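Local coordinates for fucolectin-related protein (PDB 2WMF) that probably hydrolyses host blood group antigen carbohydrates, acting as the catalytic module of a family 98 glycoside hydrolase of Streptococcus pneumoniae, at residues 270-274 with 482-488; 252-257 with 438-442; 27-33 with 172-176. One frame throughout, in Å; residues are numbered along the deposited sequence.

Contact 1 of 3, residues 270-274 with 482-488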
# COMPACT_ATOMS: atom_id res chain seq x y z
N GLU A 270 1.79 12.64 -6.65
CA GLU A 270 1.89 11.22 -7.06
C GLU A 270 0.55 10.84 -7.74
O GLU A 270 -0.52 11.04 -7.12
CB GLU A 270 2.13 10.31 -5.86
CG GLU A 270 2.18 8.84 -6.30
CD GLU A 270 2.61 7.82 -5.27
OE1 GLU A 270 3.23 8.19 -4.26
OE2 GLU A 270 2.33 6.60 -5.55
N PRO A 271 0.60 10.33 -8.97
CA PRO A 271 -0.67 10.00 -9.66
C PRO A 271 -1.59 9.12 -8.79
O PRO A 271 -1.15 8.18 -8.11
CB PRO A 271 -0.20 9.28 -10.91
CG PRO A 271 1.11 9.89 -11.19
CD PRO A 271 1.76 10.09 -9.85
N GLU A 272 -2.87 9.48 -8.81
CA GLU A 272 -3.90 8.77 -8.01
C GLU A 272 -3.89 7.26 -8.25
O GLU A 272 -3.89 6.46 -7.31
CB GLU A 272 -5.30 9.34 -8.29
CG GLU A 272 -5.49 10.78 -7.76
CD GLU A 272 -5.10 11.92 -8.66
OE1 GLU A 272 -4.28 11.74 -9.62
OE2 GLU A 272 -5.65 13.04 -8.40
N SER A 273 -3.89 6.87 -9.51
CA SER A 273 -3.88 5.43 -9.84
C SER A 273 -2.58 4.76 -9.40
O SER A 273 -2.53 3.55 -9.14
CB SER A 273 -4.09 5.22 -11.32
OG SER A 273 -3.11 5.96 -12.02
N MET A 274 -1.50 5.53 -9.31
CA MET A 274 -0.24 4.94 -8.86
C MET A 274 -0.28 4.59 -7.35
O MET A 274 0.38 3.63 -6.91
CB MET A 274 0.96 5.84 -9.16
CG MET A 274 2.32 5.28 -8.71
SD MET A 274 3.66 6.40 -9.24
CE MET A 274 4.96 5.80 -8.16
N ASN A 482 -8.15 0.88 -14.62
CA ASN A 482 -8.25 2.18 -13.98
C ASN A 482 -6.98 2.97 -14.27
O ASN A 482 -5.86 2.49 -14.01
CB ASN A 482 -8.51 2.03 -12.47
CG ASN A 482 -9.05 3.31 -11.83
OD1 ASN A 482 -8.56 4.40 -12.13
ND2 ASN A 482 -10.03 3.19 -10.89
N ASN A 483 -7.15 4.17 -14.82
CA ASN A 483 -6.02 5.04 -15.08
C ASN A 483 -6.16 6.43 -14.47
O ASN A 483 -5.53 7.39 -14.94
CB ASN A 483 -5.78 5.12 -16.61
CG ASN A 483 -6.86 5.90 -17.33
OD1 ASN A 483 -7.86 6.34 -16.73
ND2 ASN A 483 -6.66 6.10 -18.62
N TYR A 484 -6.93 6.56 -13.39
CA TYR A 484 -7.33 7.90 -12.89
C TYR A 484 -6.08 8.73 -12.54
O TYR A 484 -5.23 8.29 -11.74
CB TYR A 484 -8.21 7.79 -11.64
CG TYR A 484 -8.87 9.14 -11.27
CD1 TYR A 484 -9.77 9.75 -12.12
CD2 TYR A 484 -8.53 9.80 -10.10
CE1 TYR A 484 -10.31 10.97 -11.83
CE2 TYR A 484 -9.10 11.04 -9.78
CZ TYR A 484 -10.01 11.60 -10.64
OH TYR A 484 -10.57 12.84 -10.36
N ARG A 485 -5.92 9.88 -13.18
CA ARG A 485 -4.85 10.80 -12.85
C ARG A 485 -5.34 12.19 -13.18
O ARG A 485 -5.56 12.48 -14.35
CB ARG A 485 -3.56 10.49 -13.62
CG ARG A 485 -2.39 11.41 -13.21
CD ARG A 485 -1.15 11.21 -14.04
NE ARG A 485 -1.30 11.82 -15.36
CZ ARG A 485 -1.02 11.24 -16.52
NH1 ARG A 485 -0.49 10.02 -16.57
NH2 ARG A 485 -1.26 11.92 -17.65
N THR A 486 -5.47 13.03 -12.17
CA THR A 486 -5.87 14.43 -12.40
C THR A 486 -4.65 15.23 -12.90
O THR A 486 -3.51 14.91 -12.53
CB THR A 486 -6.45 15.07 -11.12
OG1 THR A 486 -5.42 15.15 -10.11
CG2 THR A 486 -7.68 14.33 -10.65
N ASP A 487 -4.90 16.28 -13.68
CA ASP A 487 -3.85 17.20 -14.10
C ASP A 487 -3.48 18.11 -12.91
O ASP A 487 -4.34 18.82 -12.35
CB ASP A 487 -4.36 18.04 -15.27
CG ASP A 487 -3.36 19.04 -15.78
OD1 ASP A 487 -2.17 18.93 -15.42
OD2 ASP A 487 -3.79 19.92 -16.57
N LYS A 488 -2.20 18.08 -12.51
CA LYS A 488 -1.71 18.84 -11.36
C LYS A 488 -1.19 20.22 -11.76
O LYS A 488 -0.64 20.95 -10.92
CB LYS A 488 -0.58 18.08 -10.65
CG LYS A 488 -0.88 16.57 -10.28
CD LYS A 488 -2.11 16.48 -9.40
CE LYS A 488 -2.41 15.05 -8.95
NZ LYS A 488 -2.55 14.06 -10.05
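Glu272 and Ser273, in the first turn of helix 272-283 of the (beta/alpha)8 barrel, meet residues 482-488 of the C-terminal region, the end of strand 477-482 and the loop after it. Glu272 carries most of the polar contact. Its CG lies beside the backbone N (chi1 -69°) and the chain bends at chi2. This brings the carboxylate across Thr486. Glu272 OE1 takes two donors from opposite faces of the carboxylate plane: Lys488 NZ at 2.9 Å, in a salt bridge, and Thr486 N at 3.1 Å. Glu272 OE2 uses its syn lone pair for Thr486 OG1 at 2.7 Å and also bonds Tyr519 OH. Four donors thus hold this buried carboxylate, and the lysine would be expected to stabilise its negative charge. Lys488 NZ also donates to Thr486 O, at 2.8 Å, and to Thr486 OG1. Ser273 N gives a hydrogen bond to Tyr484 O at 3.0 Å. Glu272 CB sits at the edge of the Tyr484 ring, 3.7 Å from CD2. Pro271, the N-cap residue, lies side by side with Arg485, its CB 3.8 Å from Arg485 CD. An Asx turn, Tyr484 N to Asn482 OD1, shapes the start of the loop. The contact is buried between neighbouring elements: Tyr484 packs on helix 307-322, Pro271 on Trp247 of helix 245-249, and Glu272 and Lys488 on Tyr297 of helix 295-298.

Contact 2 of 3, residues 252-257 with 438-442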
# COMPACT_ATOMS: atom_id res chain seq x y z
N TYR A 252 10.41 15.32 -7.45
CA TYR A 252 9.45 15.38 -8.51
C TYR A 252 8.41 16.46 -8.24
O TYR A 252 8.16 16.81 -7.10
CB TYR A 252 8.79 14.01 -8.69
CG TYR A 252 9.67 12.88 -9.14
CD1 TYR A 252 10.91 13.10 -9.72
CD2 TYR A 252 9.21 11.57 -9.08
CE1 TYR A 252 11.68 12.04 -10.16
CE2 TYR A 252 9.97 10.51 -9.53
CZ TYR A 252 11.21 10.77 -10.07
OH TYR A 252 11.98 9.75 -10.53
N THR A 253 7.78 16.94 -9.31
CA THR A 253 6.81 18.03 -9.26
C THR A 253 5.55 17.66 -10.07
O THR A 253 4.98 16.59 -9.86
CB THR A 253 7.48 19.36 -9.65
OG1 THR A 253 8.10 19.23 -10.93
CG2 THR A 253 8.49 19.73 -8.58
N ASN A 254 5.14 18.47 -11.04
CA ASN A 254 4.02 18.08 -11.91
C ASN A 254 4.34 16.79 -12.65
O ASN A 254 5.52 16.49 -12.93
CB ASN A 254 3.72 19.21 -12.89
CG ASN A 254 2.35 19.11 -13.52
OD1 ASN A 254 1.56 18.23 -13.18
ND2 ASN A 254 2.07 20.01 -14.46
N THR A 255 3.33 16.02 -13.02
CA THR A 255 3.60 14.73 -13.67
C THR A 255 4.51 14.92 -14.90
O THR A 255 4.22 15.74 -15.79
CB THR A 255 2.29 14.04 -14.11
OG1 THR A 255 1.28 14.33 -13.14
CG2 THR A 255 2.48 12.51 -14.24
N PHE A 256 5.59 14.11 -14.93
CA PHE A 256 6.60 14.08 -15.99
C PHE A 256 7.55 15.30 -16.08
O PHE A 256 8.46 15.33 -16.91
CB PHE A 256 5.97 13.85 -17.35
CG PHE A 256 4.93 12.73 -17.39
CD1 PHE A 256 5.30 11.45 -16.98
CD2 PHE A 256 3.66 12.94 -17.89
CE1 PHE A 256 4.39 10.43 -16.98
CE2 PHE A 256 2.75 11.89 -17.95
CZ PHE A 256 3.12 10.63 -17.50
N GLU A 257 7.34 16.27 -15.22
CA GLU A 257 8.07 17.55 -15.28
C GLU A 257 9.46 17.42 -14.68
O GLU A 257 9.68 16.73 -13.68
CB GLU A 257 7.26 18.63 -14.55
CG GLU A 257 7.88 20.03 -14.49
CD GLU A 257 6.97 20.96 -13.72
OE1 GLU A 257 6.70 20.74 -12.50
OE2 GLU A 257 6.53 21.93 -14.34
N ALA A 438 7.04 5.24 -13.47
CA ALA A 438 6.53 6.14 -12.42
C ALA A 438 6.39 7.57 -12.92
O ALA A 438 5.41 8.27 -12.59
CB ALA A 438 7.42 6.10 -11.13
N ASN A 439 7.41 8.06 -13.65
CA ASN A 439 7.40 9.50 -14.00
C ASN A 439 8.03 9.79 -15.37
O ASN A 439 8.59 10.87 -15.58
CB ASN A 439 8.09 10.31 -12.92
CG ASN A 439 7.62 11.79 -12.89
OD1 ASN A 439 6.46 12.13 -13.26
ND2 ASN A 439 8.51 12.68 -12.40
N ILE A 440 7.87 8.85 -16.29
CA ILE A 440 8.30 8.92 -17.68
C ILE A 440 7.08 8.58 -18.53
O ILE A 440 6.44 7.57 -18.28
CB ILE A 440 9.43 7.95 -17.94
CG1 ILE A 440 10.70 8.49 -17.29
CG2 ILE A 440 9.56 7.72 -19.44
CD1 ILE A 440 11.42 9.52 -18.08
N ASN A 441 6.77 9.39 -19.54
CA ASN A 441 5.55 9.28 -20.26
C ASN A 441 5.67 8.37 -21.48
O ASN A 441 5.73 8.82 -22.63
CB ASN A 441 5.03 10.69 -20.66
CG ASN A 441 3.62 10.64 -21.21
OD1 ASN A 441 2.93 9.62 -21.09
ND2 ASN A 441 3.18 11.76 -21.78
N LYS A 442 5.70 7.05 -21.23
CA LYS A 442 5.89 6.03 -22.25
C LYS A 442 4.97 4.85 -22.00
O LYS A 442 4.82 4.41 -20.88
CB LYS A 442 7.36 5.55 -22.33
CG LYS A 442 8.33 6.64 -22.80
CD LYS A 442 8.25 6.97 -24.31
CE LYS A 442 8.87 8.32 -24.62
NZ LYS A 442 8.70 8.66 -26.09
O HOH W 1 8.00 15.60 -11.88
O HOH W 2 9.72 12.81 -17.59
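Phe256 lays one ring face over the side chain of Asn441. The CB of Asn441 stands 3.5 Å from the centroid of the Phe256 ring, almost on the ring normal, in a CH-pi contact. The Asn441 amide is stacked nearly parallel to the ring, planes 6° apart. Thr255 CG2 covers the opposite face of the ring, so the phenyl group is sandwiched. Asn439 CG is anti to the backbone N (chi1 -156°), placing the amide between the Tyr252 ring and the backbone of Phe256. Asn439 ND2 lies over the centre of the Tyr252 ring, 3.4 Å above its plane. Asn439 OD1 accepts from Phe256 N at 2.7 Å, with the donor tilted 34° from the carbonyl plane. Water 1 joins Asn439 ND2, at 3.0 Å, to Thr253 N, Asn254 O and Glu257 O. Water 2 bridges Phe256 O and Asn439 O. Glu257 OE1 accepts from Thr253 OG1 and Asn254 N and forms a salt bridge with Arg260 NE. These contacts join the surface loop after helix 245-249 of the barrel region to that after strand 430-434 of the C-terminal region. Asn254 to Glu257 form a type II beta turn, with its characteristic positive phi at the third position, Phe256.

Contact 3 of 3, residues 27-33 with 172-176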
# COMPACT_ATOMS: atom_id res chain seq x y z
N VAL A 27 -10.11 -14.26 24.53
CA VAL A 27 -10.61 -12.87 24.29
C VAL A 27 -10.94 -12.74 22.80
O VAL A 27 -10.20 -13.25 21.96
CB VAL A 27 -9.53 -11.83 24.65
CG1 VAL A 27 -10.05 -10.40 24.46
CG2 VAL A 27 -9.06 -12.08 26.07
N GLN A 28 -12.03 -12.08 22.47
CA GLN A 28 -12.34 -11.95 21.06
C GLN A 28 -11.55 -10.78 20.49
O GLN A 28 -11.30 -9.80 21.19
CB GLN A 28 -13.82 -11.75 20.83
CG GLN A 28 -14.19 -11.61 19.34
CD GLN A 28 -15.65 -11.47 19.15
OE1 GLN A 28 -16.34 -11.11 20.07
NE2 GLN A 28 -16.14 -11.74 17.95
N MET A 29 -11.10 -10.94 19.26
CA MET A 29 -10.39 -9.88 18.59
C MET A 29 -11.33 -8.68 18.39
O MET A 29 -12.53 -8.82 18.03
CB MET A 29 -9.81 -10.38 17.28
CG MET A 29 -8.78 -11.48 17.43
SD MET A 29 -7.31 -10.99 18.34
CE MET A 29 -6.63 -9.70 17.27
N ARG A 30 -10.78 -7.50 18.61
CA ARG A 30 -11.52 -6.26 18.43
C ARG A 30 -11.76 -5.87 16.96
O ARG A 30 -12.68 -5.12 16.68
CB ARG A 30 -10.81 -5.11 19.15
CG ARG A 30 -10.77 -5.28 20.66
CD ARG A 30 -10.22 -4.01 21.39
NE ARG A 30 -10.30 -4.18 22.86
CZ ARG A 30 -10.61 -3.25 23.74
NH1 ARG A 30 -10.83 -2.00 23.42
NH2 ARG A 30 -10.75 -3.61 25.01
N THR A 31 -10.88 -6.35 16.10
CA THR A 31 -10.96 -6.19 14.64
C THR A 31 -10.62 -7.54 14.02
O THR A 31 -9.68 -8.18 14.47
CB THR A 31 -9.94 -5.12 14.13
OG1 THR A 31 -10.04 -3.94 14.93
CG2 THR A 31 -10.18 -4.82 12.62
N THR A 32 -11.40 -7.97 13.03
CA THR A 32 -11.11 -9.15 12.25
C THR A 32 -10.32 -8.67 11.02
O THR A 32 -10.83 -7.90 10.22
CB THR A 32 -12.38 -9.86 11.83
OG1 THR A 32 -13.03 -10.35 13.02
CG2 THR A 32 -12.10 -11.01 10.91
N ILE A 33 -9.06 -9.09 10.96
CA ILE A 33 -8.15 -8.72 9.86
C ILE A 33 -7.61 -9.99 9.24
O ILE A 33 -6.94 -10.78 9.92
CB ILE A 33 -6.95 -7.85 10.35
CG1 ILE A 33 -7.43 -6.64 11.14
CG2 ILE A 33 -6.09 -7.46 9.13
CD1 ILE A 33 -6.31 -5.80 11.79
N LYS A 172 -3.69 -8.79 25.39
CA LYS A 172 -4.58 -8.93 26.56
C LYS A 172 -6.03 -8.54 26.22
O LYS A 172 -7.01 -9.10 26.78
CB LYS A 172 -4.00 -8.12 27.71
CG LYS A 172 -4.81 -8.11 28.97
CD LYS A 172 -4.07 -7.41 30.13
CE LYS A 172 -5.00 -7.14 31.32
NZ LYS A 172 -4.38 -6.28 32.34
N TYR A 173 -6.17 -7.59 25.30
CA TYR A 173 -7.46 -6.98 24.99
C TYR A 173 -7.97 -7.29 23.58
O TYR A 173 -8.92 -6.68 23.14
CB TYR A 173 -7.38 -5.45 25.23
CG TYR A 173 -7.27 -5.10 26.72
CD1 TYR A 173 -8.41 -5.15 27.52
CD2 TYR A 173 -6.04 -4.84 27.32
CE1 TYR A 173 -8.33 -4.90 28.89
CE2 TYR A 173 -5.94 -4.58 28.69
CZ TYR A 173 -7.08 -4.62 29.48
OH TYR A 173 -7.07 -4.39 30.86
N GLY A 174 -7.32 -8.21 22.86
CA GLY A 174 -7.76 -8.56 21.51
C GLY A 174 -7.51 -7.47 20.48
O GLY A 174 -8.16 -7.44 19.44
N ALA A 175 -6.55 -6.60 20.79
CA ALA A 175 -6.24 -5.47 19.96
C ALA A 175 -5.05 -5.75 19.03
O ALA A 175 -4.41 -6.82 19.12
CB ALA A 175 -5.96 -4.26 20.85
N HIS A 176 -4.77 -4.79 18.14
CA HIS A 176 -3.62 -4.91 17.21
C HIS A 176 -2.56 -3.82 17.45
O HIS A 176 -2.89 -2.66 17.64
CB HIS A 176 -4.08 -4.83 15.76
CG HIS A 176 -4.81 -6.05 15.28
ND1 HIS A 176 -6.18 -6.19 15.36
CD2 HIS A 176 -4.33 -7.19 14.71
CE1 HIS A 176 -6.51 -7.38 14.87
NE2 HIS A 176 -5.40 -8.00 14.46
O HOH W 3 -11.23 -6.44 25.54
O HOH W 4 -8.13 -4.60 16.71
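Arg30 and Met29 of the N-terminal segment run against Gly174, in the turn that links helix 159-172 to barrel strand 176-180. Arg30 N gives an almost straight hydrogen bond to Gly174 O at 2.7 Å. Gly174 O also receives a CA-H...O contact from Met29 CA at 3.4 Å. The Arg30 side chain is extended from CG to NE (chi2 -172°) and runs beside Tyr173, and its NE donates to Tyr173 O at 2.9 Å. Arg30 NH2 donates to water 3, which returns a weak bond to Tyr173 O. NH2 also meets Phe137 O, and NH1 is bonded to both Tyr140 O and Leu143 O. The guanidinium plane stands almost upright to the Tyr173 ring, at 88°. Tyr173 OH and Lys172 NZ both find partners in Asp134. Farther along, His176 ND1 and Thr31 OG1 share water 4, at 2.9 Å from ND1. Thr31 O lies at the edge of the His176 ring, in its plane, 3.3 Å from CE1. Ile33 CD1 sits over one face of the His176 ring, a CH-pi contact, 3.5 Å from the centroid. Met29 CE also approaches His176 CE1 obliquely, at 3.3 Å. The polar hold on the N-terminal segment thus combines one backbone bond with an arginine whose guanidinium donates to backbone carbonyls and water. The positive charge of Arg30 is probably balanced in part by peptide dipoles.

Overall arrangement
From the N terminus, contact 3 closes first. It brings the turn before strand 176-180 back to the N-terminal segment ahead of strand 39-45, so it ties together parts of the barrel alone. The chain then reaches 252-257 and 270-274, which open contacts 2 and 1. Contact 2 closes at 438-442 and contact 1 at 482-488, so these two cross. Both join the barrel region to the C-terminal region with its two antiparallel sheets. They touch, with centres about 11 Å apart: Lys488 packs on Asn254, and Arg485 on Thr255 and Phe256. Contact 3 lies on the opposite side of the chain's centre, its centre about 36 Å from that of contact 1.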